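Local coordinates for mandelate racemase/muconate lactonizing protein (Thermobispora bispora, PDB 3VC5) that probably catalyses the magnesium-dependent dehydration of D-glucarate to 5-dehydro-4-deoxy-D-glucarate, as a member of the enolase superfamily, at residues A[191-196]-A[228-233]; A[208-213]-A[222-227]; A[52-57]-A[78-83]. One frame throughout, in Å; residues are numbered along the deposited sequence.

In the fold
Following the chain from the N terminus, contact 3 closes first: strand 50-60 meets helix 74-85 across a loop of 20 residues inside the N-terminal domain. The other two contacts lie in the barrel domain. Contact 1 opens on helix 189-203 and closes 31 residues on, at the end of helix 217-230, joining two neighbouring outer helices. Contact 2 is nested inside that loop and folds helix 217-230 back onto its barrel strand, 208-211. Contacts 1 and 2 share this helix and touch by packing, their centres about 8 Å apart, whereas the centre of contact 3 is about 39 Å and 35 Å from the centres of contacts 1 and 2.

Contact 1. Residues A[191-196]-A[228-233]; sequences GIVAQA and RDAFPG
Two first torsions bring Val193 and Phe231 into this contact. In Val193, a chi1 of 171° carries CG1 to the side opposite the backbone N and onto the methyl of Ala230, where Val193 CG1 and Ala230 CB pack at 3.8 Å. The backbones are close here, Val193 CA and Ala230 CA standing 7.2 Å apart, consistent with the small side chain of Ala230. In Phe231, a chi1 of -58° sets the ring beside its own backbone N and opposite the carbonyl carbon, and from there the ring reaches back to the neighbouring helix. The CE2 corner leads: Phe231 CE2 lies 3.5 Å from Ala196 CB, and Phe231 CZ follows at 3.8 Å from the same methyl, which approaches the ring obliquely. At the same corner the O of Val193 lies at the ring edge, near its plane, 4.3 Å from Phe231 CE2.

This is how two consecutive outer helices of the modified TIM barrel, the (beta/alpha)7-beta fold of the enolase superfamily, settle side by side. Phe231 is the first residue to depart from helical backbone angles, and its ring extends the helix-helix interface beyond the last helical turn. Further along helix 189-203, Arg197 and Ile200 also touch this ring, while Leu227, one turn before Phe231, also packs on Ala196. Where the chain leaves the interface, Arg228 spans the exit with a hydrogen bond from NH1 to the backbone O of Leu234.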
loop_
_atom_site.group_PDB
_atom_site.type_symbol
_atom_site.label_atom_id
_atom_site.label_comp_id
_atom_site.label_asym_id
_atom_site.label_seq_id
_atom_site.Cartn_x
_atom_site.Cartn_y
_atom_site.Cartn_z
ATOM N N GLY A 191 -40.842 8.114 -11.089
ATOM C CA GLY A 191 -40.502 8.524 -9.736
ATOM C C GLY A 191 -38.997 8.585 -9.508
ATOM O O GLY A 191 -38.513 9.480 -8.846
ATOM N N ILE A 192 -38.257 7.620 -10.052
ATOM C CA ILE A 192 -36.798 7.602 -9.965
ATOM C C ILE A 192 -36.171 8.755 -10.757
ATOM O O ILE A 192 -35.246 9.432 -10.277
ATOM C CB ILE A 192 -36.247 6.217 -10.425
ATOM C CG1 ILE A 192 -36.590 5.138 -9.375
ATOM C CG2 ILE A 192 -34.745 6.272 -10.784
ATOM C CD1 ILE A 192 -35.844 5.274 -8.048
ATOM N N VAL A 193 -36.677 9.006 -11.961
ATOM C CA VAL A 193 -36.197 10.147 -12.714
ATOM C C VAL A 193 -36.483 11.446 -11.939
ATOM O O VAL A 193 -35.636 12.334 -11.908
ATOM C CB VAL A 193 -36.797 10.201 -14.145
ATOM C CG1 VAL A 193 -36.449 11.526 -14.825
ATOM C CG2 VAL A 193 -36.269 9.051 -14.980
ATOM N N ALA A 194 -37.651 11.568 -11.315
ATOM C CA ALA A 194 -37.956 12.801 -10.580
ATOM C C ALA A 194 -36.988 12.970 -9.403
ATOM O O ALA A 194 -36.523 14.085 -9.120
ATOM C CB ALA A 194 -39.394 12.811 -10.092
ATOM N N GLN A 195 -36.701 11.857 -8.719
ATOM C CA GLN A 195 -35.770 11.872 -7.597
ATOM C C GLN A 195 -34.372 12.311 -8.062
ATOM O O GLN A 195 -33.697 13.112 -7.395
ATOM C CB GLN A 195 -35.710 10.486 -6.950
ATOM C CG GLN A 195 -34.885 10.408 -5.656
ATOM C CD GLN A 195 -34.789 8.973 -5.203
ATOM O OE1 GLN A 195 -35.773 8.385 -4.727
ATOM N NE2 GLN A 195 -33.641 8.383 -5.405
ATOM N N ALA A 196 -33.930 11.764 -9.192
ATOM C CA ALA A 196 -32.682 12.183 -9.822
ATOM C C ALA A 196 -32.645 13.709 -10.082
ATOM O O ALA A 196 -31.635 14.368 -9.799
ATOM C CB ALA A 196 -32.470 11.428 -11.128
ATOM N N ARG A 228 -31.104 7.218 -18.431
ATOM C CA ARG A 228 -30.260 7.475 -19.584
ATOM C C ARG A 228 -30.871 8.489 -20.538
ATOM O O ARG A 228 -30.185 9.309 -21.068
ATOM C CB ARG A 228 -29.969 6.192 -20.334
ATOM C CG ARG A 228 -29.212 6.363 -21.599
ATOM C CD ARG A 228 -28.082 7.307 -21.453
ATOM N NE ARG A 228 -26.887 6.650 -20.940
ATOM C CZ ARG A 228 -26.197 7.075 -19.889
ATOM N NH1 ARG A 228 -26.573 8.152 -19.216
ATOM N NH2 ARG A 228 -25.131 6.415 -19.514
ATOM N N ASP A 229 -32.162 8.412 -20.727
ATOM C CA ASP A 229 -32.826 9.334 -21.650
ATOM C C ASP A 229 -32.948 10.721 -21.047
ATOM O O ASP A 229 -32.836 11.709 -21.755
ATOM C CB ASP A 229 -34.216 8.835 -22.013
ATOM C CG ASP A 229 -34.185 7.530 -22.776
ATOM O OD1 ASP A 229 -33.143 7.195 -23.396
ATOM O OD2 ASP A 229 -35.218 6.843 -22.754
ATOM N N ALA A 230 -33.170 10.787 -19.734
ATOM C CA ALA A 230 -33.348 12.066 -19.055
ATOM C C ALA A 230 -32.017 12.768 -18.799
ATOM O O ALA A 230 -31.967 13.998 -18.767
ATOM C CB ALA A 230 -34.096 11.866 -17.753
ATOM N N PHE A 231 -30.945 11.987 -18.646
ATOM C CA PHE A 231 -29.626 12.519 -18.310
ATOM C C PHE A 231 -28.524 12.021 -19.249
ATOM O O PHE A 231 -27.614 11.296 -18.826
ATOM C CB PHE A 231 -29.281 12.182 -16.841
ATOM C CG PHE A 231 -30.283 12.721 -15.863
ATOM C CD1 PHE A 231 -30.242 14.062 -15.473
ATOM C CD2 PHE A 231 -31.296 11.906 -15.370
ATOM C CE1 PHE A 231 -31.188 14.573 -14.582
ATOM C CE2 PHE A 231 -32.247 12.398 -14.493
ATOM C CZ PHE A 231 -32.196 13.745 -14.093
ATOM N N PRO A 232 -28.589 12.416 -20.533
ATOM C CA PRO A 232 -27.561 11.965 -21.465
ATOM C C PRO A 232 -26.163 12.332 -20.965
ATOM O O PRO A 232 -25.972 13.401 -20.382
ATOM C CB PRO A 232 -27.874 12.758 -22.751
ATOM C CG PRO A 232 -29.280 13.204 -22.609
ATOM C CD PRO A 232 -29.498 13.408 -21.139
ATOM N N GLY A 233 -25.196 11.454 -21.197
ATOM C CA GLY A 233 -23.807 11.731 -20.837
ATOM C C GLY A 233 -23.381 11.341 -19.430
ATOM O O GLY A 233 -22.184 11.220 -19.157
#

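Contact 2. Residues A[208-213]-A[222-227]; sequences IKLKGG and EAIQAL. With PO4 (phosphate ion), chain B.
Strand-on-helix packing within one beta-alpha-beta unit of the enolase-superfamily barrel joins Leu210 and Ile208 to Ala223, Ile224 and Leu227. Strand 208-211 belongs to the barrel wall, helix 217-230 runs back along its outside, and the unit continues into strand 236-239. The short axes of strand 208-211 and helix 222-227 come within 10.0 Å at 162°, close to antiparallel, as expected where a helix returns the chain to the start of the next parallel strand.

Leu210 does most of the work. Its CG lies opposite the backbone N (chi1 177°), and Leu210 CD2 meets Ala223 CB at 3.8 Å. The stem is used as well: Leu210 CB packs on Ile224 CD1 at 4.0 Å, since the Ile224 side chain leaves the helix to one side and swings its terminal methyl back to the strand. One step down, Ile208 and Leu227 cross obliquely, Ile208 CG2 standing 4.1 Å from Leu227 CD1. All five side chains are buried, and Ile192 and Leu168 fill in around them.

Alternation along the strand sends Lys209 and Lys211 to the opposite side, toward the probable active site. Lys209 NZ forms salt bridges with Glu264 and Asp365. Lys211, the predicted proton acceptor, has its NZ held by Asp239, Asn241 and Tyr167; Asp239 and Glu264 are magnesium ligands, though the metal is absent from this chain. A phosphate, probably from the crystallisation liquor, is hydrogen-bonded to Asn42, His47, His367 and Arg421, and the bent chain of Lys211 ends with NZ hydrogen-bonded to phosphate O4 at 2.7 Å.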
loop_
_atom_site.group_PDB
_atom_site.type_symbol
_atom_site.label_atom_id
_atom_site.label_comp_id
_atom_site.label_asym_id
_atom_site.label_seq_id
_atom_site.Cartn_x
_atom_site.Cartn_y
_atom_site.Cartn_z
ATOM N N ILE A 208 -24.733 8.745 -11.696
ATOM C CA ILE A 208 -25.978 8.278 -11.074
ATOM C C ILE A 208 -25.894 6.794 -10.761
ATOM O O ILE A 208 -25.441 6.019 -11.606
ATOM C CB ILE A 208 -27.171 8.507 -12.023
ATOM C CG1 ILE A 208 -27.381 10.012 -12.269
ATOM C CG2 ILE A 208 -28.428 7.898 -11.447
ATOM C CD1 ILE A 208 -28.399 10.276 -13.400
ATOM N N LYS A 209 -26.344 6.415 -9.564
ATOM C CA LYS A 209 -26.437 5.024 -9.157
ATOM C C LYS A 209 -27.875 4.739 -8.765
ATOM O O LYS A 209 -28.514 5.547 -8.097
ATOM C CB LYS A 209 -25.540 4.782 -7.944
ATOM C CG LYS A 209 -25.602 3.396 -7.386
ATOM C CD LYS A 209 -24.665 3.275 -6.204
ATOM C CE LYS A 209 -24.563 1.788 -5.870
ATOM N NZ LYS A 209 -23.702 1.503 -4.755
ATOM N N LEU A 210 -28.396 3.591 -9.179
ATOM C CA LEU A 210 -29.701 3.158 -8.718
ATOM C C LEU A 210 -29.556 1.935 -7.863
ATOM O O LEU A 210 -29.004 0.909 -8.325
ATOM C CB LEU A 210 -30.617 2.830 -9.910
ATOM C CG LEU A 210 -32.026 2.288 -9.584
ATOM C CD1 LEU A 210 -32.827 3.231 -8.666
ATOM C CD2 LEU A 210 -32.829 1.979 -10.857
ATOM N N LYS A 211 -30.077 2.016 -6.634
ATOM C CA LYS A 211 -30.185 0.847 -5.761
ATOM C C LYS A 211 -31.299 -0.045 -6.277
ATOM O O LYS A 211 -32.452 0.379 -6.313
ATOM C CB LYS A 211 -30.538 1.292 -4.327
ATOM C CG LYS A 211 -30.497 0.178 -3.303
ATOM C CD LYS A 211 -29.048 -0.345 -3.185
ATOM C CE LYS A 211 -28.496 -0.221 -1.829
ATOM N NZ LYS A 211 -27.078 -0.755 -1.852
ATOM N N GLY A 212 -30.962 -1.292 -6.632
ATOM C CA GLY A 212 -31.974 -2.239 -7.129
ATOM C C GLY A 212 -32.206 -3.435 -6.197
ATOM O O GLY A 212 -31.967 -3.347 -4.970
ATOM N N GLY A 213 -32.669 -4.549 -6.767
ATOM C CA GLY A 213 -33.016 -5.747 -6.001
ATOM C C GLY A 213 -34.325 -5.565 -5.245
ATOM O O GLY A 213 -34.611 -6.271 -4.276
ATOM N N GLU A 222 -35.869 -0.730 -16.834
ATOM C CA GLU A 222 -36.670 0.358 -17.386
ATOM C C GLU A 222 -36.291 1.702 -16.761
ATOM O O GLU A 222 -36.184 2.715 -17.471
ATOM C CB GLU A 222 -38.160 0.120 -17.137
ATOM C CG GLU A 222 -38.826 -0.893 -18.026
ATOM C CD GLU A 222 -40.320 -0.922 -17.784
ATOM O OE1 GLU A 222 -40.911 0.172 -17.635
ATOM O OE2 GLU A 222 -40.899 -2.027 -17.733
ATOM N N ALA A 223 -36.111 1.708 -15.430
ATOM C CA ALA A 223 -35.713 2.919 -14.706
ATOM C C ALA A 223 -34.335 3.396 -15.170
ATOM O O ALA A 223 -34.100 4.595 -15.371
ATOM C CB ALA A 223 -35.688 2.657 -13.223
ATOM N N ILE A 224 -33.403 2.458 -15.305
ATOM C CA ILE A 224 -32.083 2.801 -15.841
ATOM C C ILE A 224 -32.197 3.435 -17.231
ATOM O O ILE A 224 -31.559 4.449 -17.522
ATOM C CB ILE A 224 -31.153 1.564 -15.907
ATOM C CG1 ILE A 224 -30.675 1.186 -14.500
ATOM C CG2 ILE A 224 -29.966 1.833 -16.829
ATOM C CD1 ILE A 224 -29.827 2.269 -13.811
ATOM N N GLN A 225 -33.015 2.852 -18.099
ATOM C CA GLN A 225 -33.184 3.430 -19.419
ATOM C C GLN A 225 -33.799 4.825 -19.378
ATOM O O GLN A 225 -33.431 5.707 -20.162
ATOM C CB GLN A 225 -34.033 2.499 -20.281
ATOM C CG GLN A 225 -33.237 1.382 -20.891
ATOM C CD GLN A 225 -32.367 1.878 -22.038
ATOM O OE1 GLN A 225 -31.548 1.133 -22.574
ATOM N NE2 GLN A 225 -32.545 3.148 -22.417
ATOM N N ALA A 226 -34.750 5.016 -18.477
ATOM C CA ALA A 226 -35.371 6.323 -18.310
ATOM C C ALA A 226 -34.365 7.353 -17.816
ATOM O O ALA A 226 -34.452 8.540 -18.177
ATOM C CB ALA A 226 -36.548 6.230 -17.341
ATOM N N LEU A 227 -33.445 6.918 -16.951
ATOM C CA LEU A 227 -32.395 7.799 -16.460
ATOM C C LEU A 227 -31.447 8.176 -17.597
ATOM O O LEU A 227 -31.051 9.344 -17.725
ATOM C CB LEU A 227 -31.630 7.163 -15.281
ATOM C CG LEU A 227 -32.420 7.011 -13.974
ATOM C CD1 LEU A 227 -31.743 6.050 -13.004
ATOM C CD2 LEU A 227 -32.640 8.399 -13.319
HETATM P P PO4 B . -27.524 0.421 1.899
HETATM O O1 PO4 B . -28.915 -0.036 1.686
HETATM O O2 PO4 B . -27.644 1.861 2.349
HETATM O O3 PO4 B . -26.854 -0.363 2.948
HETATM O O4 PO4 B . -26.813 0.298 0.650
#

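Contact 3. Residues A[52-57]-A[78-83]; sequences LRTIVE and EQVRAA
Val80 meets Thr54 and Val56 here, one helix residue resting on two strand residues that face the same way. Along the helix, Glu78 contributes a backbone bond, its O accepting from Ala82 N at 3.0 Å. In the same way the O of Gln79 accepts from Ala83 N at 2.9 Å, and these two bonds span the turn that carries Val80.

Val80 itself turns to the sheet. A chi1 of 172° puts its CG1 opposite the backbone N, and this single methyl does the touching on both strand residues. Val80 CG1 lies 3.9 Å from Val56 CG2, the closer pair, in which the two branched side chains meet at a slant. The contact with Thr54 is looser, Val80 CG1 lying 4.3 Å from Thr54 CG2. Thr54 can present a methyl to this apolar surface because its chi1 of -59° places CG2 opposite the backbone N; its OG1 is satisfied within the sheet, hydrogen-bonded to the O of Tyr71. Beyond Val80, Ala83 returns to buried surroundings on Phe134, the same aromatic side chain that Val56 touches, and helix 123-146 thereby joins strand and helix in one apolar layer.

Ile55 points to the strand's other face, away from the helix. The central strand 50-60 of a three-stranded antiparallel sheet, flanked by strands 25-36 and 65-71 and covered on one face by helices, is the arrangement of the alpha+beta N-terminal capping domain of the enolase superfamily.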
loop_
_atom_site.group_PDB
_atom_site.type_symbol
_atom_site.label_atom_id
_atom_site.label_comp_id
_atom_site.label_asym_id
_atom_site.label_seq_id
_atom_site.Cartn_x
_atom_site.Cartn_y
_atom_site.Cartn_z
ATOM N N LEU A 52 -27.858 4.381 12.825
ATOM C CA LEU A 52 -26.967 4.474 13.987
ATOM C C LEU A 52 -25.519 4.691 13.512
ATOM O O LEU A 52 -25.100 4.148 12.480
ATOM C CB LEU A 52 -27.013 3.141 14.735
ATOM C CG LEU A 52 -28.411 2.634 15.138
ATOM C CD1 LEU A 52 -28.330 1.303 15.876
ATOM C CD2 LEU A 52 -29.171 3.675 15.971
ATOM N N ARG A 53 -24.742 5.406 14.316
ATOM C CA ARG A 53 -23.297 5.562 14.103
ATOM C C ARG A 53 -22.641 5.667 15.466
ATOM O O ARG A 53 -23.327 5.922 16.476
ATOM C CB ARG A 53 -22.942 6.820 13.280
ATOM C CG ARG A 53 -23.486 6.840 11.853
ATOM C CD ARG A 53 -22.881 5.775 10.956
ATOM N NE ARG A 53 -21.663 6.221 10.266
ATOM C CZ ARG A 53 -20.997 5.449 9.404
ATOM N NH1 ARG A 53 -21.448 4.220 9.159
ATOM N NH2 ARG A 53 -19.875 5.878 8.810
ATOM N N THR A 54 -21.318 5.542 15.481
ATOM C CA THR A 54 -20.555 5.776 16.697
ATOM C C THR A 54 -19.520 6.830 16.346
ATOM O O THR A 54 -18.778 6.709 15.341
ATOM C CB THR A 54 -19.818 4.495 17.173
ATOM O OG1 THR A 54 -20.780 3.476 17.418
ATOM C CG2 THR A 54 -19.049 4.775 18.469
ATOM N N ILE A 55 -19.534 7.905 17.115
ATOM C CA ILE A 55 -18.535 8.944 16.972
ATOM C C ILE A 55 -17.398 8.725 17.963
ATOM O O ILE A 55 -17.623 8.484 19.150
ATOM C CB ILE A 55 -19.168 10.333 17.196
ATOM C CG1 ILE A 55 -20.393 10.469 16.282
ATOM C CG2 ILE A 55 -18.137 11.440 17.010
ATOM C CD1 ILE A 55 -20.154 10.301 14.817
ATOM N N VAL A 56 -16.174 8.821 17.465
ATOM C CA VAL A 56 -15.009 8.681 18.328
ATOM C C VAL A 56 -14.191 9.965 18.349
ATOM O O VAL A 56 -13.941 10.567 17.307
ATOM C CB VAL A 56 -14.098 7.513 17.804
ATOM C CG1 VAL A 56 -12.743 7.499 18.509
ATOM C CG2 VAL A 56 -14.831 6.190 17.960
ATOM N N GLU A 57 -13.762 10.385 19.544
ATOM C CA GLU A 57 -12.891 11.540 19.639
ATOM C C GLU A 57 -11.670 11.180 20.458
ATOM O O GLU A 57 -11.800 10.827 21.645
ATOM C CB GLU A 57 -13.628 12.746 20.266
ATOM C CG GLU A 57 -12.753 14.014 20.272
ATOM C CD GLU A 57 -13.457 15.245 20.816
ATOM O OE1 GLU A 57 -14.322 15.109 21.726
ATOM O OE2 GLU A 57 -13.130 16.360 20.336
ATOM N N GLU A 78 -19.896 -2.022 21.292
ATOM C CA GLU A 78 -19.251 -2.627 22.475
ATOM C C GLU A 78 -17.751 -2.865 22.268
ATOM O O GLU A 78 -16.931 -2.637 23.177
ATOM C CB GLU A 78 -19.946 -3.936 22.883
ATOM C CG GLU A 78 -21.344 -3.713 23.436
ATOM C CD GLU A 78 -22.107 -5.019 23.634
ATOM O OE1 GLU A 78 -21.624 -6.084 23.152
ATOM O OE2 GLU A 78 -23.193 -4.969 24.263
ATOM N N GLN A 79 -17.387 -3.309 21.073
ATOM C CA GLN A 79 -15.978 -3.516 20.740
ATOM C C GLN A 79 -15.223 -2.205 20.645
ATOM O O GLN A 79 -14.069 -2.121 21.103
ATOM C CB GLN A 79 -15.811 -4.321 19.441
ATOM C CG GLN A 79 -16.307 -5.762 19.537
ATOM C CD GLN A 79 -15.722 -6.581 20.699
ATOM O OE1 GLN A 79 -16.465 -7.296 21.408
ATOM N NE2 GLN A 79 -14.399 -6.504 20.898
ATOM N N VAL A 80 -15.862 -1.166 20.096
ATOM C CA VAL A 80 -15.207 0.124 19.969
ATOM C C VAL A 80 -14.966 0.690 21.379
ATOM O O VAL A 80 -13.884 1.229 21.651
ATOM C CB VAL A 80 -16.034 1.079 19.093
ATOM C CG1 VAL A 80 -15.458 2.507 19.101
ATOM C CG2 VAL A 80 -16.109 0.565 17.639
ATOM N N ARG A 81 -15.945 0.568 22.276
ATOM C CA ARG A 81 -15.738 1.031 23.651
ATOM C C ARG A 81 -14.603 0.266 24.324
ATOM O O ARG A 81 -13.740 0.860 24.976
ATOM C CB ARG A 81 -17.010 0.870 24.474
ATOM C CG ARG A 81 -18.108 1.871 24.118
ATOM C CD ARG A 81 -19.262 1.702 25.108
ATOM N NE ARG A 81 -20.255 2.753 25.009
ATOM C CZ ARG A 81 -21.555 2.544 24.869
ATOM N NH1 ARG A 81 -22.051 1.307 24.835
ATOM N NH2 ARG A 81 -22.363 3.595 24.777
ATOM N N ALA A 82 -14.600 -1.055 24.182
ATOM C CA ALA A 82 -13.553 -1.855 24.819
ATOM C C ALA A 82 -12.155 -1.489 24.288
ATOM O O ALA A 82 -11.192 -1.326 25.060
ATOM C CB ALA A 82 -13.834 -3.333 24.585
ATOM N N ALA A 83 -12.036 -1.340 22.971
ATOM C CA ALA A 83 -10.760 -0.943 22.386
ATOM C C ALA A 83 -10.355 0.471 22.830
ATOM O O ALA A 83 -9.187 0.717 23.184
ATOM C CB ALA A 83 -10.818 -1.042 20.851
#